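Long-range contact in putative extracellular solute-binding protein (PDB 4P56), which probably captures mandelate in the periplasm as the solute-binding component of a TRAP transporter: residues Arg139-Tyr144 with His238-Asn243. Numbering follows the deposited sequence.
Sequences RLLGIY and HAVIIN
Arg139 and Tyr144 pair with Ile242 and His238 at the two ends of an antiparallel ladder interrupted by a classic beta bulge, the N-to-C directions of the two short strands lying 163° apart. Strand 237-242 is the middle strand of a three-stranded sheet, with 87-91 on its other edge.

Backbone bonds define the register. Arg139 and Ile242 exchange two, as do Tyr144 and His238. At the bulge, Val240 O accepts from Leu141 N at 2.8 Å. It also accepts weakly from Gly142 N at 3.4 Å, while Val240 N donates to Gly142 O. The extra residue, Leu141, has a helix-like psi of -39°, as expected at the first bulge position, and its side chain points toward the partner strand.

From the bulge, Leu141 leans on Ile242, CG to CG2 3.8 Å. That methyl also meets Arg139 CB at 3.6 Å, on the face shared with Tyr144, His238 and Val240. On the other face, Leu140 CD1 reaches Ala239 CB at 3.7 Å, and helix 114-129 packs over Leu140 and Ile143.

His238 belongs to the mandelate pocket, with Tyr144 as its second-shell partner. Tyr144 holds CG between its backbone N and carbonyl carbon (chi1 59°), which brings one ring face over His238 CB, while Val240 CG2 touches the edge. His238 NE2 has a weak hydrogen bond to Asp236; in the imidazole plane, ND1 is hydrogen-bonded to Tyr144 OH at 2.8 Å.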
loop_
_atom_site.group_PDB
_atom_site.type_symbol
_atom_site.label_atom_id
_atom_site.label_comp_id
_atom_site.label_asym_id
_atom_site.label_seq_id
_atom_site.Cartn_x
_atom_site.Cartn_y
_atom_site.Cartn_z
ATOM N N ARG A 139 -3.538 13.867 12.075
ATOM C CA ARG A 139 -3.834 14.576 10.834
ATOM C C ARG A 139 -3.409 13.725 9.678
ATOM O O ARG A 139 -2.280 13.249 9.631
ATOM C CB ARG A 139 -3.159 15.938 10.751
ATOM C CG ARG A 139 -3.290 16.552 9.361
ATOM C CD ARG A 139 -2.615 17.911 9.245
ATOM N NE ARG A 139 -3.481 18.948 9.795
ATOM C CZ ARG A 139 -4.375 19.646 9.103
ATOM N NH1 ARG A 139 -4.526 19.475 7.792
ATOM N NH2 ARG A 139 -5.111 20.549 9.733
ATOM N N LEU A 140 -4.343 13.479 8.760
ATOM C CA LEU A 140 -4.039 12.717 7.554
ATOM C C LEU A 140 -3.456 13.669 6.515
ATOM O O LEU A 140 -4.121 14.587 6.065
ATOM C CB LEU A 140 -5.311 12.068 7.000
ATOM C CG LEU A 140 -5.190 11.280 5.695
ATOM C CD1 LEU A 140 -4.227 10.108 5.813
ATOM C CD2 LEU A 140 -6.568 10.807 5.214
ATOM N N LEU A 141 -2.215 13.439 6.125
ATOM C CA LEU A 141 -1.578 14.296 5.124
ATOM C C LEU A 141 -1.854 13.764 3.699
ATOM O O LEU A 141 -2.094 14.535 2.775
ATOM C CB LEU A 141 -0.077 14.401 5.374
ATOM C CG LEU A 141 0.340 15.169 6.616
ATOM C CD1 LEU A 141 1.855 15.088 6.797
ATOM C CD2 LEU A 141 -0.111 16.675 6.585
ATOM N N GLY A 142 -1.829 12.451 3.520
ATOM C CA GLY A 142 -1.989 11.897 2.186
ATOM C C GLY A 142 -2.041 10.386 2.198
ATOM O O GLY A 142 -1.789 9.775 3.232
ATOM N N ILE A 143 -2.392 9.810 1.053
ATOM C CA ILE A 143 -2.472 8.382 0.894
ATOM C C ILE A 143 -1.771 8.044 -0.412
ATOM O O ILE A 143 -1.780 8.824 -1.350
ATOM C CB ILE A 143 -3.939 7.904 0.834
ATOM C CG1 ILE A 143 -4.610 8.053 2.194
ATOM C CG2 ILE A 143 -4.013 6.463 0.357
ATOM C CD1 ILE A 143 -6.154 7.900 2.132
ATOM N N TYR A 144 -1.159 6.879 -0.464
ATOM C CA TYR A 144 -0.593 6.362 -1.693
ATOM C C TYR A 144 -0.877 4.850 -1.730
ATOM O O TYR A 144 -1.323 4.265 -0.756
ATOM C CB TYR A 144 0.933 6.650 -1.794
ATOM C CG TYR A 144 1.774 6.066 -0.661
ATOM C CD1 TYR A 144 2.114 4.731 -0.637
ATOM C CD2 TYR A 144 2.210 6.854 0.376
ATOM C CE1 TYR A 144 2.866 4.197 0.391
ATOM C CE2 TYR A 144 2.965 6.333 1.416
ATOM C CZ TYR A 144 3.281 5.001 1.418
ATOM O OH TYR A 144 4.031 4.470 2.448
ATOM N N HIS A 238 -1.276 3.057 1.771
ATOM C CA HIS A 238 -0.718 3.533 3.006
ATOM C C HIS A 238 -1.158 4.965 3.241
ATOM O O HIS A 238 -1.487 5.684 2.299
ATOM C CB HIS A 238 0.815 3.520 2.925
ATOM C CG HIS A 238 1.416 2.161 2.836
ATOM N ND1 HIS A 238 2.777 1.974 2.705
ATOM C CD2 HIS A 238 0.861 0.923 2.814
ATOM C CE1 HIS A 238 3.035 0.679 2.639
ATOM N NE2 HIS A 238 1.888 0.022 2.699
ATOM N N ALA A 239 -1.121 5.392 4.492
ATOM C CA ALA A 239 -1.404 6.786 4.833
ATOM C C ALA A 239 -0.160 7.444 5.415
ATOM O O ALA A 239 0.547 6.835 6.197
ATOM C CB ALA A 239 -2.549 6.865 5.833
ATOM N N VAL A 240 0.100 8.702 5.047
ATOM C CA VAL A 240 1.105 9.474 5.762
ATOM C C VAL A 240 0.364 10.414 6.757
ATOM O O VAL A 240 -0.543 11.168 6.371
ATOM C CB VAL A 240 1.974 10.264 4.785
ATOM C CG1 VAL A 240 2.930 11.170 5.554
ATOM C CG2 VAL A 240 2.743 9.308 3.897
ATOM N N ILE A 241 0.754 10.351 8.026
ATOM C CA ILE A 241 0.054 11.015 9.107
ATOM C C ILE A 241 1.010 11.861 9.966
ATOM O O ILE A 241 2.221 11.603 10.013
ATOM C CB ILE A 241 -0.708 9.983 9.999
ATOM C CG1 ILE A 241 0.229 8.928 10.539
ATOM C CG2 ILE A 241 -1.801 9.229 9.176
ATOM C CD1 ILE A 241 -0.366 8.046 11.606
ATOM N N ILE A 242 0.453 12.886 10.618
ATOM C CA ILE A 242 1.221 13.726 11.519
ATOM C C ILE A 242 0.445 14.000 12.787
ATOM O O ILE A 242 -0.786 14.113 12.802
ATOM C CB ILE A 242 1.678 15.050 10.817
ATOM C CG1 ILE A 242 2.590 15.844 11.739
ATOM C CG2 ILE A 242 0.468 15.875 10.374
ATOM C CD1 ILE A 242 3.363 16.970 11.009
ATOM N N ASN A 243 1.183 14.044 13.879
ATOM C CA ASN A 243 0.595 14.324 15.161
ATOM C C ASN A 243 -0.017 15.732 15.112
ATOM O O ASN A 243 0.593 16.670 14.564
ATOM C CB ASN A 243 1.690 14.276 16.217
ATOM C CG ASN A 243 1.193 14.740 17.576
ATOM O OD1 ASN A 243 1.263 15.921 17.874
ATOM N ND2 ASN A 243 0.659 13.822 18.372
#